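Local coordinates for penicillin-binding protein 2B (Streptococcus pneumoniae, PDB 2WAD), which binds penicillin and, as part of the elongasome, probably forms the peptide cross-links between glycan strands of peripheral cell-wall peptidoglycan, at residues I63-G68 with I312-Q317; L71-L76 with K224-S229; T352-S357 with A543-E548. All blocks are in the same frame, centred on the assembly; numbering follows the deposited sequence.

Contact 1. Residues I63-G68 with I312-Q317; sequences IYDASG and IDLAFQ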
loop_
_atom_site.group_PDB
_atom_site.type_symbol
_atom_site.label_atom_id
_atom_site.label_comp_id
_atom_site.label_asym_id
_atom_site.label_seq_id
_atom_site.Cartn_x
_atom_site.Cartn_y
_atom_site.Cartn_z
ATOM N N ILE A 63 -0.778 -0.273 -15.564
ATOM C CA ILE A 63 -1.095 0.729 -14.556
ATOM C C ILE A 63 -0.784 2.127 -15.101
ATOM O O ILE A 63 0.328 2.386 -15.549
ATOM C CB ILE A 63 -0.223 0.545 -13.285
ATOM C CG1 ILE A 63 -0.059 -0.932 -12.909
ATOM C CG2 ILE A 63 -0.708 1.417 -12.151
ATOM C CD1 ILE A 63 -1.195 -1.518 -12.131
ATOM N N TYR A 64 -1.757 3.026 -15.002
ATOM C CA TYR A 64 -1.660 4.352 -15.573
ATOM C C TYR A 64 -1.925 5.412 -14.528
ATOM O O TYR A 64 -2.703 5.198 -13.588
ATOM C CB TYR A 64 -2.647 4.498 -16.731
ATOM C CG TYR A 64 -2.340 3.579 -17.895
ATOM C CD1 TYR A 64 -1.526 4.004 -18.942
ATOM C CD2 TYR A 64 -2.873 2.289 -17.954
ATOM C CE1 TYR A 64 -1.240 3.171 -20.025
ATOM C CE2 TYR A 64 -2.596 1.455 -19.019
ATOM C CZ TYR A 64 -1.780 1.902 -20.053
ATOM O OH TYR A 64 -1.492 1.087 -21.127
ATOM N N ASP A 65 -1.279 6.562 -14.681
ATOM C CA ASP A 65 -1.582 7.679 -13.796
ATOM C C ASP A 65 -2.831 8.365 -14.333
ATOM O O ASP A 65 -3.352 7.972 -15.383
ATOM C CB ASP A 65 -0.379 8.620 -13.628
ATOM C CG ASP A 65 -0.334 9.756 -14.643
ATOM O OD1 ASP A 65 0.302 10.789 -14.345
ATOM O OD2 ASP A 65 -0.910 9.645 -15.737
ATOM N N ALA A 66 -3.288 9.387 -13.622
ATOM C CA ALA A 66 -4.547 10.067 -13.896
ATOM C C ALA A 66 -4.627 10.774 -15.259
ATOM O O ALA A 66 -5.726 11.068 -15.739
ATOM C CB ALA A 66 -4.862 11.061 -12.777
ATOM N N SER A 67 -3.483 11.051 -15.875
ATOM C CA SER A 67 -3.469 11.646 -17.210
ATOM C C SER A 67 -3.160 10.625 -18.310
ATOM O O SER A 67 -3.157 10.944 -19.504
ATOM C CB SER A 67 -2.488 12.825 -17.268
ATOM O OG SER A 67 -1.149 12.363 -17.363
ATOM N N GLY A 68 -2.903 9.382 -17.922
ATOM C CA GLY A 68 -2.794 8.334 -18.930
ATOM C C GLY A 68 -1.363 7.933 -19.193
ATOM O O GLY A 68 -1.115 7.126 -20.074
ATOM N N ILE A 312 -4.069 9.627 -8.871
ATOM C CA ILE A 312 -2.932 10.538 -8.739
ATOM C C ILE A 312 -2.355 10.926 -10.085
ATOM O O ILE A 312 -2.126 10.072 -10.947
ATOM C CB ILE A 312 -1.759 9.929 -7.933
ATOM C CG1 ILE A 312 -2.219 9.487 -6.532
ATOM C CG2 ILE A 312 -0.610 10.944 -7.848
ATOM C CD1 ILE A 312 -1.245 8.565 -5.844
ATOM N N ASP A 313 -2.120 12.222 -10.251
ATOM C CA ASP A 313 -1.433 12.719 -11.422
ATOM C C ASP A 313 0.066 12.855 -11.138
ATOM O O ASP A 313 0.464 13.511 -10.190
ATOM C CB ASP A 313 -2.047 14.065 -11.800
ATOM C CG ASP A 313 -1.663 14.493 -13.180
ATOM O OD1 ASP A 313 -0.484 14.865 -13.360
ATOM O OD2 ASP A 313 -2.527 14.401 -14.079
ATOM N N LEU A 314 0.908 12.220 -11.938
ATOM C CA LEU A 314 2.350 12.339 -11.750
ATOM C C LEU A 314 2.865 13.769 -11.538
ATOM O O LEU A 314 3.730 13.976 -10.688
ATOM C CB LEU A 314 3.083 11.732 -12.947
ATOM C CG LEU A 314 3.825 10.397 -12.844
ATOM C CD1 LEU A 314 2.970 9.397 -12.112
ATOM C CD2 LEU A 314 4.190 9.890 -14.230
ATOM N N ALA A 315 2.372 14.725 -12.329
ATOM C CA ALA A 315 2.846 16.101 -12.288
ATOM C C ALA A 315 2.524 16.704 -10.924
ATOM O O ALA A 315 3.392 17.313 -10.291
ATOM C CB ALA A 315 2.233 16.946 -13.435
ATOM N N PHE A 316 1.284 16.523 -10.469
ATOM C CA PHE A 316 0.922 16.944 -9.115
ATOM C C PHE A 316 1.820 16.284 -8.059
ATOM O O PHE A 316 2.429 16.946 -7.208
ATOM C CB PHE A 316 -0.573 16.762 -8.806
ATOM C CG PHE A 316 -0.975 17.371 -7.506
ATOM C CD1 PHE A 316 -0.844 18.737 -7.301
ATOM C CD2 PHE A 316 -1.420 16.582 -6.461
ATOM C CE1 PHE A 316 -1.168 19.309 -6.075
ATOM C CE2 PHE A 316 -1.755 17.138 -5.236
ATOM C CZ PHE A 316 -1.628 18.496 -5.040
ATOM N N GLN A 317 1.942 14.969 -8.146
ATOM C CA GLN A 317 2.766 14.239 -7.192
ATOM C C GLN A 317 4.215 14.727 -7.200
ATOM O O GLN A 317 4.831 14.822 -6.142
ATOM C CB GLN A 317 2.656 12.721 -7.409
ATOM C CG GLN A 317 3.628 11.884 -6.559
ATOM C CD GLN A 317 3.052 11.421 -5.225
ATOM O OE1 GLN A 317 1.897 11.700 -4.905
ATOM N NE2 GLN A 317 3.835 10.661 -4.468
HETATM O O HOH W 1 0.424 13.424 -15.278
#
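The flat carboxylate of Asp65, part of an Asx turn, reaches Leu314 N at the N-terminus of helix 314-334, which Asp313 N-caps. On the anti side of Asp65 OD1, 21° out of the carboxylate plane, Leu314 N donates a nearly straight bond of 2.9 Å. The other oxygen is approached from above: Ser67 N stands over Asp65 OD2 at 2.9 Å, 64° out of the plane, and closes the Asx turn within the type I turn from Asp65 to Gly68. Gly68 N adds a weak bond to this oxygen, and Lys69 N a further one. Asp313 holds its CG anti to the backbone N (chi1 -165°), from where OD1 takes the capping bond from Ala315 N on its anti lone pair. Two acidic side chains thus share the first N-H groups of one helix, whose positive end probably eases the approach of Asp65 OD1 to Asp313 OD1, 4.3 Å apart. Backbone joins backbone as well, Ala66 N donating to Ile312 O at 3.0 Å. The contact ties the turn after strand 63-64, part of the dimerisation module, to the start of the transpeptidase region. One water mediates between the carboxylates, donating to Asp65 OD1 at 2.8 Å and to Asp313 OD1 at 2.6 Å while accepting from Ser67 OG at 2.8 Å.

Contact 2. Residues L71-L76 with K224-S229; sequences LVENTL and KILETS. Unlike the reference sequence in segment 224-229: Ile225 (reference Val).
Leu71 O serves two donors, Leu226 N at 3.1 Å and a water at 2.8 Å, where strand 72-83, the middle one of a three-stranded antiparallel sheet between 189-191 and 215-225, reaches the end of its pairing with 215-225. The same water donates to Leu226 O and accepts from Thr228 OG1 at 2.6 Å, so it bridges the segments where the chain leaves the sheet after Ile225. Thr228 OG1 takes a weak bond from Leu230 N besides. Further along, Glu73 and Lys224 form a hydrogen-bonded pair of unequal quality. Lys224 N gives Glu73 O a straight bond of 2.8 Å (163°) in the carbonyl plane, whereas the return bond from Glu73 N to Lys224 O is bent and weak. Their side chains run side by side; Lys224 CG lies 3.5 Å from Glu73 CB, and bends at chi3 and chi4 bring Lys224 NZ to 3.4 Å from Glu73 OE2, a salt bridge whose hydrogen bond is weak. Leu226 CD2 packs on Glu73 CB, while Val72 and Ile225, a non-hydrogen-bonded pair, project from the other face. The backbone bonds and bridging water supply the directional part of the contact; the salt bridge is probably a weaker electrostatic addition.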
loop_
_atom_site.group_PDB
_atom_site.type_symbol
_atom_site.label_atom_id
_atom_site.label_comp_id
_atom_site.label_asym_id
_atom_site.label_seq_id
_atom_site.Cartn_x
_atom_site.Cartn_y
_atom_site.Cartn_z
ATOM N N LEU A 71 2.794 3.581 -15.917
ATOM C CA LEU A 71 3.696 3.436 -14.792
ATOM C C LEU A 71 4.501 2.146 -14.853
ATOM O O LEU A 71 5.484 1.997 -14.132
ATOM C CB LEU A 71 2.912 3.495 -13.490
ATOM C CG LEU A 71 2.069 4.761 -13.330
ATOM C CD1 LEU A 71 1.391 4.698 -11.952
ATOM C CD2 LEU A 71 2.971 6.005 -13.452
ATOM N N VAL A 72 4.064 1.212 -15.689
ATOM C CA VAL A 72 4.758 -0.055 -15.874
ATOM C C VAL A 72 4.836 -0.424 -17.351
ATOM O O VAL A 72 4.377 0.315 -18.222
ATOM C CB VAL A 72 4.043 -1.223 -15.190
ATOM C CG1 VAL A 72 3.993 -1.007 -13.689
ATOM C CG2 VAL A 72 2.663 -1.405 -15.801
ATOM N N GLU A 73 5.403 -1.593 -17.620
ATOM C CA GLU A 73 5.756 -1.963 -18.981
ATOM C C GLU A 73 5.756 -3.476 -19.074
ATOM O O GLU A 73 6.336 -4.144 -18.222
ATOM C CB GLU A 73 7.171 -1.475 -19.284
ATOM C CG GLU A 73 7.595 -1.627 -20.728
ATOM C CD GLU A 73 7.358 -0.341 -21.487
ATOM O OE1 GLU A 73 6.288 0.273 -21.250
ATOM O OE2 GLU A 73 8.241 0.070 -22.275
ATOM N N ASN A 74 5.108 -4.002 -20.107
ATOM C CA ASN A 74 5.226 -5.414 -20.449
ATOM C C ASN A 74 6.206 -5.544 -21.604
ATOM O O ASN A 74 5.925 -5.097 -22.715
ATOM C CB ASN A 74 3.871 -5.980 -20.860
ATOM C CG ASN A 74 2.986 -6.287 -19.671
ATOM O OD1 ASN A 74 3.473 -6.554 -18.581
ATOM N ND2 ASN A 74 1.677 -6.277 -19.887
ATOM N N THR A 75 7.365 -6.138 -21.344
ATOM C CA THR A 75 8.410 -6.142 -22.351
ATOM C C THR A 75 8.527 -7.534 -22.971
ATOM O O THR A 75 8.347 -8.547 -22.296
ATOM C CB THR A 75 9.722 -5.507 -21.817
ATOM O OG1 THR A 75 10.810 -5.771 -22.710
ATOM C CG2 THR A 75 10.057 -5.968 -20.404
ATOM N N LEU A 76 8.771 -7.573 -24.276
ATOM C CA LEU A 76 8.725 -8.817 -25.043
ATOM C C LEU A 76 10.142 -9.384 -25.180
ATOM O O LEU A 76 11.063 -8.654 -25.551
ATOM C CB LEU A 76 8.132 -8.538 -26.433
ATOM C CG LEU A 76 6.847 -9.239 -26.899
ATOM C CD1 LEU A 76 5.996 -8.332 -27.781
ATOM C CD2 LEU A 76 7.090 -10.583 -27.594
ATOM N N LYS A 224 8.229 -4.687 -16.251
ATOM C CA LYS A 224 9.045 -3.640 -15.637
ATOM C C LYS A 224 8.311 -2.402 -15.094
ATOM O O LYS A 224 7.297 -1.987 -15.641
ATOM C CB LYS A 224 10.278 -3.311 -16.485
ATOM C CG LYS A 224 10.128 -2.192 -17.489
ATOM C CD LYS A 224 11.510 -1.768 -17.955
ATOM C CE LYS A 224 11.555 -1.660 -19.470
ATOM N NZ LYS A 224 10.673 -0.551 -19.930
ATOM N N ILE A 225 8.813 -1.869 -13.986
ATOM C CA ILE A 225 8.310 -0.649 -13.354
ATOM C C ILE A 225 9.125 0.530 -13.867
ATOM O O ILE A 225 10.342 0.552 -13.706
ATOM C CB ILE A 225 8.474 -0.718 -11.820
ATOM C CG1 ILE A 225 7.830 -2.006 -11.291
ATOM C CG2 ILE A 225 7.812 0.473 -11.171
ATOM C CD1 ILE A 225 8.585 -2.699 -10.182
ATOM N N LEU A 226 8.473 1.494 -14.510
ATOM C CA LEU A 226 9.188 2.653 -15.038
ATOM C C LEU A 226 9.669 3.571 -13.922
ATOM O O LEU A 226 9.094 3.583 -12.835
ATOM C CB LEU A 226 8.315 3.435 -16.016
ATOM C CG LEU A 226 7.633 2.640 -17.128
ATOM C CD1 LEU A 226 6.685 3.531 -17.909
ATOM C CD2 LEU A 226 8.671 2.052 -18.067
ATOM N N GLU A 227 10.724 4.333 -14.184
ATOM C CA GLU A 227 11.194 5.314 -13.208
ATOM C C GLU A 227 10.218 6.484 -13.071
ATOM O O GLU A 227 10.115 7.337 -13.945
ATOM C CB GLU A 227 12.609 5.779 -13.551
ATOM C CG GLU A 227 13.634 4.649 -13.462
ATOM C CD GLU A 227 15.061 5.146 -13.255
ATOM O OE1 GLU A 227 15.384 6.253 -13.739
ATOM O OE2 GLU A 227 15.849 4.421 -12.605
ATOM N N THR A 228 9.453 6.500 -11.989
ATOM C CA THR A 228 8.508 7.585 -11.748
ATOM C C THR A 228 8.352 7.706 -10.248
ATOM O O THR A 228 8.806 6.833 -9.504
ATOM C CB THR A 228 7.127 7.341 -12.426
ATOM O OG1 THR A 228 6.364 6.411 -11.655
ATOM C CG2 THR A 228 7.294 6.805 -13.841
ATOM N N SER A 229 7.708 8.787 -9.822
ATOM C CA SER A 229 7.554 9.108 -8.413
ATOM C C SER A 229 6.493 8.234 -7.765
ATOM O O SER A 229 6.395 8.204 -6.544
ATOM C CB SER A 229 7.147 10.570 -8.270
ATOM O OG SER A 229 5.953 10.822 -8.999
HETATM O O HOH W 2 6.324 3.840 -12.218
#

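Contact 3. Residues T352-S357 with A543-E548; sequences TGAVLS and APHIVE. Unlike the reference sequence in segment 543-548: His545 (reference Arg).
Thr352 O is gripped from two directions, by the ring nitrogen His545 NE2 at 3.2 Å in a weak, bent bond and by a water at 3.1 Å that also donates to Ala543 O. Thr352 O lies at the edge of the imidazole, near its plane. The ring's other nitrogen is held more firmly: His545 ND1 donates to Val547 O at 2.8 Å, nearly straight (164°) and close to the ring plane, which fixes the ring's rotation. With both nitrogens acting as donors, a positively charged imidazole would be favoured, although the weak NE2 bond makes this tentative. A chi1 of 61° tucks the ring between its own backbone N and carbonyl carbon and turns it over segment 352-357, where Ala354 CA makes a CH-pi contact with one face, 4.0 Å from the centroid. The backbones form a single bridge: His545 N donates to Gly353 O at 2.9 Å, and Val355 N to His545 O at 3.0 Å. Pro544 CA adds a C-H...O contact to Gly353 O. Thr352 OG1 accepts from Ala354 N at 3.1 Å, an ST turn. Val355 CG2 packs against Pro544 CB and Ile546 CG1. Thr311 OG1 lies within hydrogen-bonding distance of Val355 O and Ile546 O, which can share its single hydrogen, where the two segments diverge: strand 355-363 enters the antiparallel sheet of the transpeptidase domain through a classic bulge against Ala347, with helix 314-334 packed on Leu356 and Ser357, while strand 547-553 runs beside strand 307-310 in the mixed sheet.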
loop_
_atom_site.group_PDB
_atom_site.type_symbol
_atom_site.label_atom_id
_atom_site.label_comp_id
_atom_site.label_asym_id
_atom_site.label_seq_id
_atom_site.Cartn_x
_atom_site.Cartn_y
_atom_site.Cartn_z
ATOM N N THR A 352 -14.988 12.175 -2.466
ATOM C CA THR A 352 -14.965 10.845 -3.085
ATOM C C THR A 352 -13.934 9.881 -2.489
ATOM O O THR A 352 -14.005 8.670 -2.704
ATOM C CB THR A 352 -14.648 10.910 -4.591
ATOM O OG1 THR A 352 -13.262 11.248 -4.777
ATOM C CG2 THR A 352 -15.581 11.886 -5.323
ATOM N N GLY A 353 -12.952 10.403 -1.759
ATOM C CA GLY A 353 -11.919 9.527 -1.221
ATOM C C GLY A 353 -10.756 9.368 -2.187
ATOM O O GLY A 353 -9.750 8.748 -1.834
ATOM N N ALA A 354 -10.855 9.969 -3.371
ATOM C CA ALA A 354 -9.758 9.889 -4.330
ATOM C C ALA A 354 -8.454 10.413 -3.743
ATOM O O ALA A 354 -8.464 11.458 -3.096
ATOM C CB ALA A 354 -10.094 10.661 -5.601
ATOM N N VAL A 355 -7.348 9.709 -3.976
ATOM C CA VAL A 355 -6.051 10.135 -3.449
ATOM C C VAL A 355 -5.391 11.085 -4.441
ATOM O O VAL A 355 -5.143 10.706 -5.581
ATOM C CB VAL A 355 -5.112 8.951 -3.105
ATOM C CG1 VAL A 355 -3.672 9.451 -2.871
ATOM C CG2 VAL A 355 -5.598 8.234 -1.831
ATOM N N LEU A 356 -5.166 12.333 -4.033
ATOM C CA LEU A 356 -4.553 13.329 -4.926
ATOM C C LEU A 356 -3.032 13.206 -4.926
ATOM O O LEU A 356 -2.405 13.335 -5.972
ATOM C CB LEU A 356 -4.977 14.748 -4.531
ATOM C CG LEU A 356 -6.505 14.894 -4.518
ATOM C CD1 LEU A 356 -6.895 16.245 -3.926
ATOM C CD2 LEU A 356 -7.109 14.620 -5.930
ATOM N N SER A 357 -2.449 12.933 -3.761
ATOM C CA SER A 357 -1.045 12.550 -3.663
ATOM C C SER A 357 -0.747 12.054 -2.262
ATOM O O SER A 357 -1.422 12.439 -1.309
ATOM C CB SER A 357 -0.103 13.722 -3.971
ATOM O OG SER A 357 -0.206 14.654 -2.923
ATOM N N ALA A 543 -13.452 5.910 2.445
ATOM C CA ALA A 543 -12.224 5.172 2.225
ATOM C C ALA A 543 -11.429 5.897 1.148
ATOM O O ALA A 543 -11.973 6.250 0.094
ATOM C CB ALA A 543 -12.516 3.735 1.779
ATOM N N PRO A 544 -10.123 6.088 1.396
ATOM C CA PRO A 544 -9.238 6.660 0.393
ATOM C C PRO A 544 -8.940 5.604 -0.661
ATOM O O PRO A 544 -8.831 4.424 -0.345
ATOM C CB PRO A 544 -7.966 7.033 1.173
ATOM C CG PRO A 544 -8.146 6.549 2.560
ATOM C CD PRO A 544 -9.421 5.735 2.637
ATOM N N HIS A 545 -8.903 6.010 -1.925
ATOM C CA HIS A 545 -8.683 5.031 -2.974
ATOM C C HIS A 545 -7.710 5.655 -3.969
ATOM O O HIS A 545 -7.873 6.819 -4.352
ATOM C CB HIS A 545 -9.988 4.493 -3.608
ATOM C CG HIS A 545 -10.852 5.525 -4.270
ATOM N ND1 HIS A 545 -10.793 5.785 -5.623
ATOM C CD2 HIS A 545 -11.837 6.313 -3.779
ATOM C CE1 HIS A 545 -11.684 6.712 -5.928
ATOM N NE2 HIS A 545 -12.326 7.053 -4.824
ATOM N N ILE A 546 -6.675 4.889 -4.307
ATOM C CA ILE A 546 -5.626 5.330 -5.209
ATOM C C ILE A 546 -6.013 5.017 -6.660
ATOM O O ILE A 546 -5.576 5.690 -7.603
ATOM C CB ILE A 546 -4.309 4.608 -4.860
ATOM C CG1 ILE A 546 -3.852 4.949 -3.448
ATOM C CG2 ILE A 546 -3.215 4.978 -5.855
ATOM C CD1 ILE A 546 -2.932 3.916 -2.800
ATOM N N VAL A 547 -6.820 3.969 -6.841
ATOM C CA VAL A 547 -7.310 3.602 -8.163
ATOM C C VAL A 547 -8.609 4.329 -8.490
ATOM O O VAL A 547 -9.491 4.402 -7.641
ATOM C CB VAL A 547 -7.485 2.085 -8.305
ATOM C CG1 VAL A 547 -8.168 1.777 -9.629
ATOM C CG2 VAL A 547 -6.117 1.373 -8.222
ATOM N N GLU A 548 -8.709 4.870 -9.705
ATOM C CA GLU A 548 -9.863 5.670 -10.117
ATOM C C GLU A 548 -10.865 4.839 -10.896
ATOM O O GLU A 548 -12.076 5.037 -10.760
ATOM C CB GLU A 548 -9.456 6.904 -10.947
ATOM C CG GLU A 548 -10.619 7.754 -11.513
ATOM C CD GLU A 548 -11.181 7.212 -12.830
ATOM O OE1 GLU A 548 -12.385 7.396 -13.107
ATOM O OE2 GLU A 548 -10.441 6.586 -13.612
HETATM O O HOH W 3 -14.161 5.959 -1.225
#

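Overall arrangement
Contact 1 is the middle member of the set, touching both others. Its centre is about 14 Å from that of contact 2, which it meets through a probable hydrogen bond between Leu71 N and Ile63 O and through packing of Leu314 on Leu71; contact 2 is nested in the chain loop that contact 1 closes. The centre of contact 1 is about 12 Å from that of contact 3, where Ile312, Phe316 and Gln317 lie against strand 355-363. Contacts 2 and 3 stay separate, their nearest atoms about 8 Å apart. Together they span the passage from the dimerisation region to the transpeptidase domain. All lie away from the acyl-ester serine, Ser386, though a bound zinc ion is about 6 Å from the Asp313 side chain.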